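Local coordinates for protein putative NAD dependent dehydrogenase (Micromonospora echinospora, PDB 6NOR) that binds NAD and probably acts as an oxidoreductase of the GFO/IDH/MocA family, with a role in gentamicin biosynthesis, at residues R52-R57 / D64-F69; L198-V203 / D335-V340; R207-K212 / L261-I266. All blocks are in the same frame, centred on the assembly; numbering follows the deposited sequence.

How the interactions relate
All three contacts are buried and apolar between their segments. They differ in what surrounds them. Interaction 1 lies in the Rossmann fold, where strand 49-55 meets helix 59-69, and the loop after its strand reaches the NAD site. Its centre is about 29 Å from that of interaction 2 and about 37 Å from that of interaction 3. Interactions 2 and 3 share helix 199-209 and touch each other. The helix packs on helix 334-353 through an aromatic face in interaction 2, and on strand 260-267 through a methionine in interaction 3. Asp336 of interaction 2 takes salt bridges from Arg207 and Lys212 of interaction 3.

Interaction 1: residues R52-R57 / D64-F69; sequences RWVVDR and DLATRF. With NAD (nicotinamide-adenine-dinucleotide), chain G.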
loop_
_atom_site.group_PDB
_atom_site.type_symbol
_atom_site.label_atom_id
_atom_site.label_comp_id
_atom_site.label_asym_id
_atom_site.label_seq_id
_atom_site.Cartn_x
_atom_site.Cartn_y
_atom_site.Cartn_z
ATOM N N ARG A 52 -36.332 7.726 24.410
ATOM C CA ARG A 52 -37.497 8.486 24.856
ATOM C C ARG A 52 -37.336 9.993 24.696
ATOM O O ARG A 52 -38.282 10.691 24.326
ATOM C CB ARG A 52 -37.801 8.136 26.304
ATOM C CG ARG A 52 -38.038 6.653 26.478
ATOM C CD ARG A 52 -38.478 6.320 27.887
ATOM N NE ARG A 52 -39.685 7.037 28.287
ATOM C CZ ARG A 52 -40.922 6.609 28.054
ATOM N NH1 ARG A 52 -41.115 5.462 27.419
ATOM N NH2 ARG A 52 -41.965 7.331 28.452
ATOM N N TRP A 53 -36.130 10.491 24.942
ATOM C CA TRP A 53 -35.903 11.928 24.929
ATOM C C TRP A 53 -34.630 12.316 24.193
ATOM O O TRP A 53 -33.617 11.637 24.297
ATOM C CB TRP A 53 -35.834 12.463 26.359
ATOM C CG TRP A 53 -37.104 12.376 27.152
ATOM C CD1 TRP A 53 -37.491 11.350 27.944
ATOM C CD2 TRP A 53 -38.135 13.369 27.245
ATOM N NE1 TRP A 53 -38.702 11.629 28.524
ATOM C CE2 TRP A 53 -39.122 12.864 28.106
ATOM C CE3 TRP A 53 -38.324 14.630 26.671
ATOM C CZ2 TRP A 53 -40.282 13.577 28.427
ATOM C CZ3 TRP A 53 -39.477 15.349 26.993
ATOM C CH2 TRP A 53 -40.438 14.817 27.864
ATOM N N VAL A 54 -34.727 13.402 23.437
ATOM C CA VAL A 54 -33.607 14.201 22.998
ATOM C C VAL A 54 -33.662 15.512 23.779
ATOM O O VAL A 54 -34.676 16.204 23.759
ATOM C CB VAL A 54 -33.655 14.488 21.486
ATOM C CG1 VAL A 54 -32.502 15.368 21.074
ATOM C CG2 VAL A 54 -33.603 13.210 20.708
ATOM N N VAL A 55 -32.593 15.817 24.510
ATOM C CA VAL A 55 -32.450 17.085 25.223
ATOM C C VAL A 55 -31.445 17.943 24.488
ATOM O O VAL A 55 -30.349 17.473 24.190
ATOM C CB VAL A 55 -31.975 16.885 26.673
ATOM C CG1 VAL A 55 -31.932 18.241 27.425
ATOM C CG2 VAL A 55 -32.875 15.898 27.411
ATOM N N ASP A 56 -31.811 19.181 24.170
ATOM C CA ASP A 56 -30.896 20.100 23.485
ATOM C C ASP A 56 -31.300 21.528 23.782
ATOM O O ASP A 56 -32.482 21.826 23.865
ATOM C CB ASP A 56 -30.877 19.870 21.970
ATOM C CG ASP A 56 -29.554 20.337 21.307
ATOM O OD1 ASP A 56 -29.301 21.557 21.229
ATOM O OD2 ASP A 56 -28.767 19.480 20.848
ATOM N N ARG A 57 -30.322 22.410 23.958
ATOM C CA ARG A 57 -30.632 23.816 24.183
ATOM C C ARG A 57 -31.311 24.396 22.946
ATOM O O ARG A 57 -32.203 25.221 23.068
ATOM C CB ARG A 57 -29.371 24.622 24.543
ATOM C CG ARG A 57 -28.356 24.775 23.422
ATOM C CD ARG A 57 -27.337 25.885 23.706
ATOM N NE ARG A 57 -27.977 27.192 23.814
ATOM C CZ ARG A 57 -28.419 27.902 22.782
ATOM N NH1 ARG A 57 -28.295 27.445 21.543
ATOM N NH2 ARG A 57 -28.990 29.076 22.989
ATOM N N ASP A 64 -35.481 18.083 15.329
ATOM C CA ASP A 64 -35.099 17.352 14.124
ATOM C C ASP A 64 -34.577 15.954 14.447
ATOM O O ASP A 64 -34.919 14.988 13.772
ATOM C CB ASP A 64 -34.047 18.137 13.335
ATOM C CG ASP A 64 -34.613 19.418 12.709
ATOM O OD1 ASP A 64 -35.789 19.762 12.981
ATOM O OD2 ASP A 64 -33.876 20.091 11.952
ATOM N N LEU A 65 -33.765 15.836 15.489
ATOM C CA LEU A 65 -33.276 14.526 15.885
ATOM C C LEU A 65 -34.405 13.658 16.439
ATOM O O LEU A 65 -34.559 12.509 16.041
ATOM C CB LEU A 65 -32.138 14.651 16.909
ATOM C CG LEU A 65 -31.402 13.338 17.213
ATOM C CD1 LEU A 65 -30.813 12.710 15.939
ATOM C CD2 LEU A 65 -30.328 13.510 18.278
ATOM N N ALA A 66 -35.204 14.211 17.342
ATOM C CA ALA A 66 -36.308 13.468 17.951
ATOM C C ALA A 66 -37.340 12.925 16.951
ATOM O O ALA A 66 -37.797 11.800 17.094
ATOM C CB ALA A 66 -37.001 14.333 18.987
ATOM N N THR A 67 -37.727 13.706 15.950
ATOM C CA THR A 67 -38.758 13.217 15.033
ATOM C C THR A 67 -38.198 12.107 14.161
ATOM O O THR A 67 -38.914 11.233 13.705
ATOM C CB THR A 67 -39.325 14.314 14.131
ATOM O OG1 THR A 67 -38.341 14.692 13.164
ATOM C CG2 THR A 67 -39.747 15.529 14.950
ATOM N N ARG A 68 -36.899 12.144 13.948
ATOM C CA ARG A 68 -36.223 11.140 13.157
ATOM C C ARG A 68 -36.299 9.771 13.838
ATOM O O ARG A 68 -36.354 8.739 13.174
ATOM C CB ARG A 68 -34.777 11.579 12.936
ATOM C CG ARG A 68 -33.988 10.821 11.911
ATOM C CD ARG A 68 -32.556 11.347 11.945
ATOM N NE ARG A 68 -31.619 10.545 11.166
ATOM C CZ ARG A 68 -30.298 10.648 11.267
ATOM N NH1 ARG A 68 -29.509 9.886 10.517
ATOM N NH2 ARG A 68 -29.771 11.518 12.122
ATOM N N PHE A 69 -36.332 9.762 15.166
ATOM C CA PHE A 69 -36.398 8.506 15.901
ATOM C C PHE A 69 -37.651 8.361 16.753
ATOM O O PHE A 69 -37.767 7.428 17.537
ATOM C CB PHE A 69 -35.158 8.350 16.771
ATOM C CG PHE A 69 -33.889 8.317 15.976
ATOM C CD1 PHE A 69 -33.491 7.159 15.336
ATOM C CD2 PHE A 69 -33.120 9.449 15.835
ATOM C CE1 PHE A 69 -32.335 7.132 14.583
ATOM C CE2 PHE A 69 -31.972 9.424 15.083
ATOM C CZ PHE A 69 -31.581 8.262 14.462
HETATM P PA NAD G . -21.942 19.494 18.245
HETATM O O1A NAD G . -21.588 21.001 18.285
HETATM O O2A NAD G . -22.176 18.975 16.877
HETATM O O5B NAD G . -23.237 19.250 19.096
HETATM C C5B NAD G . -23.303 19.787 20.405
HETATM C C4B NAD G . -24.810 19.796 20.778
HETATM O O4B NAD G . -24.975 19.998 22.053
HETATM C C3B NAD G . -25.479 20.960 20.083
HETATM O O3B NAD G . -26.624 20.503 19.498
HETATM C C2B NAD G . -25.800 21.957 21.230
HETATM O O2B NAD G . -27.018 22.706 20.875
HETATM C C1B NAD G . -26.040 21.170 22.200
HETATM N N9A NAD G . -25.803 21.761 23.504
HETATM C C8A NAD G . -24.898 22.682 23.890
HETATM N N7A NAD G . -25.044 22.871 25.224
HETATM C C5A NAD G . -26.028 22.078 25.652
HETATM C C6A NAD G . -26.585 21.889 26.883
HETATM N N6A NAD G . -26.233 22.508 28.061
HETATM N N1A NAD G . -27.564 21.012 27.044
HETATM C C2A NAD G . -28.039 20.316 25.982
HETATM N N3A NAD G . -27.493 20.512 24.757
HETATM C C4A NAD G . -26.491 21.382 24.592
HETATM O O3 NAD G . -20.773 18.737 18.930
HETATM P PN NAD G . -20.402 17.193 18.810
HETATM O O1N NAD G . -21.580 16.278 18.731
HETATM O O2N NAD G . -19.470 16.986 17.629
HETATM O O5D NAD G . -19.615 16.854 20.132
HETATM C C5D NAD G . -20.301 16.619 21.347
HETATM C C4D NAD G . -19.424 15.739 22.261
HETATM O O4D NAD G . -19.093 14.611 21.699
HETATM C C3D NAD G . -18.073 16.453 22.563
HETATM O O3D NAD G . -17.758 16.243 23.819
HETATM C C2D NAD G . -17.080 15.797 21.579
HETATM O O2D NAD G . -15.699 15.896 22.130
HETATM C C1D NAD G . -17.495 14.564 21.507
HETATM N N1N NAD G . -17.180 13.949 20.252
HETATM C C2N NAD G . -16.757 12.625 20.251
HETATM C C3N NAD G . -16.435 11.973 19.059
HETATM C C7N NAD G . -15.953 10.515 19.148
HETATM O O7N NAD G . -15.588 9.951 18.184
HETATM N N7N NAD G . -15.924 9.868 20.415
HETATM C C4N NAD G . -16.515 12.621 17.847
HETATM C C5N NAD G . -16.948 13.947 17.838
HETATM C C6N NAD G . -17.278 14.610 19.051
#
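Val54 of the strand packs against Leu65 and Ala66 of the helix that follows it. This is the second beta-alpha-beta unit of the Rossmann fold, made of strand 49-55, helix 59-69 and strand 72-74. Both methyls of Val54 are used. CG1 meets Leu65 CD2 at 4.0 Å, with the two side chains crossing at about a right angle. CG2 lies 4.0 Å from Ala66 CB and also touches the backbone of Ala66. The small alanine lets the helix come near, and the CA atoms of Val54 and Ala66 are 5.8 Å apart. Val73 of strand 72-74 also touches Ala66.

The outer side of the helix is looser. Asp64, Thr67 and Arg68 are exposed and do not meet the strand. Thr67 OG1 makes a weak hydrogen bond back to Asp64 O.

Past the end of the strand, Asp56 binds the adenosine ribose of NAD. Its CG is anti to the backbone N (chi1 -155°), and the carboxylate meets both ribose hydroxyls. Each carboxylate oxygen has a backbone donor as well: Asp58 N for OD1 and Gly32 N for OD2. These bonds fix the rotation of the group. An alanine here would remove the carboxylate and is likely to leave both ribose hydroxyls and the two backbone amides without this acceptor. Arg57 follows, and its CG lies 3.5 Å from NAD O2B. The two hydrogen bonds to the ribose are short: NAD O2B donates one to Asp56 OD1 at 2.6 Å, and NAD O3B one to Asp56 OD2 at 2.7 Å.

Interaction 2: residues L198-V203 / D335-V340; sequences LGWHAV and DDAVAV
Val340 sets a methyl on the face of the Trp200 indole. Its CG1 lies 3.6 Å from the centroid of the six-membered ring of Trp200, only 14° off the ring normal. This is a CH-pi contact. The same methyl is 3.6 Å from both Trp200 CE3 and Trp200 CD2. The two side chains cross at about a right angle. At the far end of the indole, Trp200 CH2 reaches Ala337, with 3.9 Å to Ala337 O and 4.1 Å to Ala337 CB. One turn along from Trp200, Val203 adds a looser contact, its CG1 4.3 Å from Val340 CG2.

The Trp200 side chain leaves its helix with CG anti to the backbone N (chi1 180°). That torsion carries the ring across to the other helix, although the side chain sets out to one side of that helix. The contact is a helix-helix packing. Helix 199-209 belongs to the GFO/IDH/MocA C-terminal domain. The short segments 199-203 and 335-340, of helices 199-209 and 334-353, cross at 115°, with their axes 10.5 Å apart at the closest.

Further out, Val341 and Leu344 of helix 334-353 also touch Trp200. Its NE1 makes a weak hydrogen bond to Glu204 OE1. Lys116 and Pro117 touch Trp200 too, and Lys116 is a residue of the NAD site. The neighbouring His201 touches NAD itself and meets the ring of Phe145 edge-to-face.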
loop_
_atom_site.group_PDB
_atom_site.type_symbol
_atom_site.label_atom_id
_atom_site.label_comp_id
_atom_site.label_asym_id
_atom_site.label_seq_id
_atom_site.Cartn_x
_atom_site.Cartn_y
_atom_site.Cartn_z
ATOM N N LEU A 198 -8.346 15.115 20.101
ATOM C CA LEU A 198 -7.792 13.941 19.435
ATOM C C LEU A 198 -6.842 13.208 20.364
ATOM O O LEU A 198 -6.726 11.989 20.325
ATOM C CB LEU A 198 -7.055 14.328 18.147
ATOM C CG LEU A 198 -7.862 15.142 17.140
ATOM C CD1 LEU A 198 -7.015 15.495 15.949
ATOM C CD2 LEU A 198 -9.101 14.408 16.686
ATOM N N GLY A 199 -6.169 13.974 21.208
ATOM C CA GLY A 199 -5.180 13.424 22.102
ATOM C C GLY A 199 -5.827 12.513 23.110
ATOM O O GLY A 199 -5.186 11.600 23.591
ATOM N N TRP A 200 -7.088 12.760 23.440
ATOM C CA TRP A 200 -7.815 11.828 24.278
ATOM C C TRP A 200 -7.711 10.409 23.724
ATOM O O TRP A 200 -7.340 9.482 24.435
ATOM C CB TRP A 200 -9.298 12.201 24.411
ATOM C CG TRP A 200 -10.004 11.210 25.282
ATOM C CD1 TRP A 200 -10.461 9.969 24.924
ATOM C CD2 TRP A 200 -10.284 11.346 26.668
ATOM N NE1 TRP A 200 -11.009 9.339 25.997
ATOM C CE2 TRP A 200 -10.921 10.169 27.083
ATOM C CE3 TRP A 200 -10.075 12.364 27.599
ATOM C CZ2 TRP A 200 -11.339 9.972 28.381
ATOM C CZ3 TRP A 200 -10.492 12.171 28.881
ATOM C CH2 TRP A 200 -11.122 10.986 29.267
ATOM N N HIS A 201 -8.057 10.249 22.453
ATOM C CA HIS A 201 -8.018 8.942 21.819
ATOM C C HIS A 201 -6.638 8.385 21.682
ATOM O O HIS A 201 -6.416 7.199 21.881
ATOM C CB HIS A 201 -8.623 9.013 20.441
ATOM C CG HIS A 201 -10.076 9.301 20.448
ATOM N ND1 HIS A 201 -10.986 8.460 21.042
ATOM C CD2 HIS A 201 -10.789 10.322 19.926
ATOM C CE1 HIS A 201 -12.200 8.944 20.878
ATOM N NE2 HIS A 201 -12.105 10.075 20.206
ATOM N N ALA A 202 -5.710 9.240 21.308
ATOM C CA ALA A 202 -4.373 8.776 21.063
ATOM C C ALA A 202 -3.801 8.222 22.371
ATOM O O ALA A 202 -3.203 7.153 22.390
ATOM C CB ALA A 202 -3.505 9.892 20.498
ATOM N N VAL A 203 -4.031 8.932 23.472
ATOM C CA VAL A 203 -3.484 8.495 24.755
ATOM C C VAL A 203 -4.165 7.215 25.228
ATOM O O VAL A 203 -3.508 6.315 25.707
ATOM C CB VAL A 203 -3.604 9.584 25.820
ATOM C CG1 VAL A 203 -3.232 9.026 27.168
ATOM C CG2 VAL A 203 -2.680 10.750 25.472
ATOM N N ASP A 335 -11.488 4.255 35.878
ATOM C CA ASP A 335 -10.056 4.288 36.146
ATOM C C ASP A 335 -9.242 4.622 34.873
ATOM O O ASP A 335 -8.263 5.358 34.927
ATOM C CB ASP A 335 -9.590 2.947 36.716
ATOM C CG ASP A 335 -10.150 2.671 38.107
ATOM O OD1 ASP A 335 -10.187 3.610 38.934
ATOM O OD2 ASP A 335 -10.564 1.518 38.374
ATOM N N ASP A 336 -9.652 4.074 33.732
ATOM C CA ASP A 336 -8.957 4.346 32.490
ATOM C C ASP A 336 -9.140 5.812 32.094
ATOM O O ASP A 336 -8.195 6.477 31.663
ATOM C CB ASP A 336 -9.435 3.408 31.377
ATOM C CG ASP A 336 -9.173 1.944 31.694
ATOM O OD1 ASP A 336 -7.990 1.563 31.781
ATOM O OD2 ASP A 336 -10.143 1.163 31.825
ATOM N N ALA A 337 -10.346 6.330 32.268
ATOM C CA ALA A 337 -10.571 7.731 31.953
ATOM C C ALA A 337 -9.737 8.652 32.856
ATOM O O ALA A 337 -9.164 9.636 32.382
ATOM C CB ALA A 337 -12.037 8.065 32.066
ATOM N N VAL A 338 -9.660 8.336 34.149
ATOM C CA VAL A 338 -8.847 9.123 35.065
ATOM C C VAL A 338 -7.382 9.126 34.617
ATOM O O VAL A 338 -6.711 10.150 34.660
ATOM C CB VAL A 338 -8.943 8.580 36.523
ATOM C CG1 VAL A 338 -7.881 9.185 37.391
ATOM C CG2 VAL A 338 -10.297 8.871 37.112
ATOM N N ALA A 339 -6.882 7.976 34.178
ATOM C CA ALA A 339 -5.505 7.921 33.740
ATOM C C ALA A 339 -5.287 8.812 32.508
ATOM O O ALA A 339 -4.277 9.490 32.405
ATOM C CB ALA A 339 -5.100 6.490 33.456
ATOM N N VAL A 340 -6.246 8.827 31.586
ATOM C CA VAL A 340 -6.118 9.663 30.394
ATOM C C VAL A 340 -6.164 11.141 30.767
ATOM O O VAL A 340 -5.374 11.934 30.272
ATOM C CB VAL A 340 -7.224 9.372 29.362
ATOM C CG1 VAL A 340 -7.194 10.392 28.262
ATOM C CG2 VAL A 340 -7.077 7.977 28.796
#

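Interaction 3: residues R207-K212 / L261-I266; sequences RWMLGK and LTVEVI
Met209 packs on Val263 and Val265 in a buried apolar contact between a helix and a beta-sheet. It lies in the GFO/IDH/MocA C-terminal domain, where the end of helix 199-209 rests on strand 260-267 of the mixed sheet. Val263 and Val265 are two positions apart on the strand, and both point toward the helix. Met209 meets them with different parts of its chain. Its CB, near the backbone, lies 3.8 Å from Val265 CG2. Farther out, Met209 CG is 3.6 Å from Val263 CG1. The chain bends at chi2 (-64°), and this keeps its end beside the same methyl, with Met209 CE 3.8 Å from Val263 CG1. The sulfur is a little farther off, with 4.1 Å between Met209 SD and Val263 CG1. The side chains of Met209 and Val263 reach toward each other tip to tip. The closest approaches use CG1 of Val263 and CG2 of Val265.

The helix closes in a Schellman motif at Gly211, which has a positive phi (92°). Two bonds run back into the last turn: Lys212 N to Arg207 O at 2.8 Å, and Gly211 N to Trp208 O at 3.0 Å. At these backbone angles a CB on residue 211 would collide with Leu210 O, so the position needs glycine.

Glu264 points away from the helix and forms a salt bridge with Arg175 of a second subunit. Helix 149-157 lies beside the contact, with His155 touching Met209 and Phe151 touching Val263. Strand 260-267 runs between strands 167-175 and 270-275, antiparallel to both, and Val167 of the first touches Val265 and Leu210.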
loop_
_atom_site.group_PDB
_atom_site.type_symbol
_atom_site.label_atom_id
_atom_site.label_comp_id
_atom_site.label_asym_id
_atom_site.label_seq_id
_atom_site.Cartn_x
_atom_site.Cartn_y
_atom_site.Cartn_z
ATOM N N ARG A 207 -1.896 3.599 25.805
ATOM C CA ARG A 207 -1.984 2.829 27.056
ATOM C C ARG A 207 -2.422 1.416 26.807
ATOM O O ARG A 207 -1.802 0.464 27.238
ATOM C CB ARG A 207 -3.009 3.426 28.012
ATOM C CG ARG A 207 -2.622 4.624 28.751
ATOM C CD ARG A 207 -3.747 4.979 29.730
ATOM N NE ARG A 207 -3.679 4.242 30.993
ATOM C CZ ARG A 207 -4.676 3.516 31.480
ATOM N NH1 ARG A 207 -5.806 3.395 30.801
ATOM N NH2 ARG A 207 -4.541 2.897 32.637
ATOM N N TRP A 208 -3.545 1.323 26.122
ATOM C CA TRP A 208 -4.249 0.081 25.895
ATOM C C TRP A 208 -3.425 -0.885 25.086
ATOM O O TRP A 208 -3.316 -2.050 25.441
ATOM C CB TRP A 208 -5.561 0.380 25.194
ATOM C CG TRP A 208 -6.354 -0.799 24.755
ATOM C CD1 TRP A 208 -6.848 -1.812 25.543
ATOM C CD2 TRP A 208 -6.814 -1.061 23.427
ATOM N NE1 TRP A 208 -7.569 -2.688 24.773
ATOM C CE2 TRP A 208 -7.568 -2.246 23.474
ATOM C CE3 TRP A 208 -6.655 -0.408 22.200
ATOM C CZ2 TRP A 208 -8.161 -2.794 22.341
ATOM C CZ3 TRP A 208 -7.247 -0.955 21.072
ATOM C CH2 TRP A 208 -7.984 -2.135 21.151
ATOM N N MET A 209 -2.820 -0.398 24.014
ATOM C CA MET A 209 -2.002 -1.275 23.179
ATOM C C MET A 209 -0.875 -1.887 24.001
ATOM O O MET A 209 -0.455 -2.992 23.724
ATOM C CB MET A 209 -1.444 -0.522 21.972
ATOM C CG MET A 209 -2.497 -0.247 20.904
ATOM S SD MET A 209 -3.193 -1.739 20.141
ATOM C CE MET A 209 -4.419 -0.986 19.108
ATOM N N LEU A 210 -0.428 -1.193 25.046
ATOM C CA LEU A 210 0.668 -1.715 25.863
ATOM C C LEU A 210 0.243 -2.581 27.042
ATOM O O LEU A 210 1.094 -3.103 27.757
ATOM C CB LEU A 210 1.528 -0.575 26.395
ATOM C CG LEU A 210 2.468 0.102 25.411
ATOM C CD1 LEU A 210 3.494 0.904 26.169
ATOM C CD2 LEU A 210 3.127 -0.908 24.526
ATOM N N GLY A 211 -1.059 -2.719 27.259
ATOM C CA GLY A 211 -1.560 -3.489 28.385
ATOM C C GLY A 211 -1.783 -2.619 29.604
ATOM O O GLY A 211 -1.619 -3.067 30.731
ATOM N N LYS A 212 -2.160 -1.369 29.352
ATOM C CA LYS A 212 -2.425 -0.357 30.375
ATOM C C LYS A 212 -1.430 -0.315 31.539
ATOM O O LYS A 212 -1.819 -0.490 32.688
ATOM C CB LYS A 212 -3.836 -0.548 30.927
ATOM C CG LYS A 212 -4.907 -0.381 29.888
ATOM C CD LYS A 212 -6.262 -0.783 30.423
ATOM C CE LYS A 212 -7.336 -0.463 29.404
ATOM N NZ LYS A 212 -8.703 -0.771 29.893
ATOM N N LEU A 261 -5.853 7.791 11.103
ATOM C CA LEU A 261 -5.677 7.241 12.439
ATOM C C LEU A 261 -4.898 5.936 12.369
ATOM O O LEU A 261 -5.368 4.950 11.823
ATOM C CB LEU A 261 -7.044 7.051 13.147
ATOM C CG LEU A 261 -7.026 6.458 14.565
ATOM C CD1 LEU A 261 -5.991 7.125 15.472
ATOM C CD2 LEU A 261 -8.423 6.446 15.242
ATOM N N THR A 262 -3.702 5.938 12.940
ATOM C CA THR A 262 -2.845 4.756 12.927
ATOM C C THR A 262 -2.234 4.419 14.301
ATOM O O THR A 262 -1.994 5.280 15.148
ATOM C CB THR A 262 -1.680 4.906 11.922
ATOM O OG1 THR A 262 -0.811 5.945 12.366
ATOM C CG2 THR A 262 -2.172 5.240 10.490
ATOM N N VAL A 263 -1.969 3.135 14.482
ATOM C CA VAL A 263 -1.386 2.611 15.691
ATOM C C VAL A 263 -0.202 1.736 15.331
ATOM O O VAL A 263 -0.285 0.916 14.430
ATOM C CB VAL A 263 -2.392 1.782 16.501
ATOM C CG1 VAL A 263 -1.723 1.255 17.747
ATOM C CG2 VAL A 263 -3.608 2.621 16.876
ATOM N N GLU A 264 0.896 1.916 16.046
ATOM C CA GLU A 264 2.117 1.169 15.804
ATOM C C GLU A 264 2.713 0.728 17.130
ATOM O O GLU A 264 2.890 1.525 18.035
ATOM C CB GLU A 264 3.091 2.041 15.026
ATOM C CG GLU A 264 4.376 1.409 14.574
ATOM C CD GLU A 264 5.282 2.442 13.881
ATOM O OE1 GLU A 264 6.041 2.066 12.961
ATOM O OE2 GLU A 264 5.224 3.641 14.252
ATOM N N VAL A 265 2.978 -0.559 17.252
ATOM C CA VAL A 265 3.669 -1.102 18.407
ATOM C C VAL A 265 4.910 -1.852 17.958
ATOM O O VAL A 265 4.834 -2.714 17.085
ATOM C CB VAL A 265 2.762 -2.044 19.203
ATOM C CG1 VAL A 265 3.527 -2.665 20.370
ATOM C CG2 VAL A 265 1.525 -1.308 19.704
ATOM N N ILE A 266 6.056 -1.522 18.543
ATOM C CA ILE A 266 7.325 -2.145 18.162
ATOM C C ILE A 266 8.066 -2.812 19.330
ATOM O O ILE A 266 8.387 -2.172 20.329
ATOM C CB ILE A 266 8.252 -1.115 17.519
ATOM C CG1 ILE A 266 7.489 -0.306 16.472
ATOM C CG2 ILE A 266 9.495 -1.780 16.874
ATOM C CD1 ILE A 266 8.349 0.745 15.799
#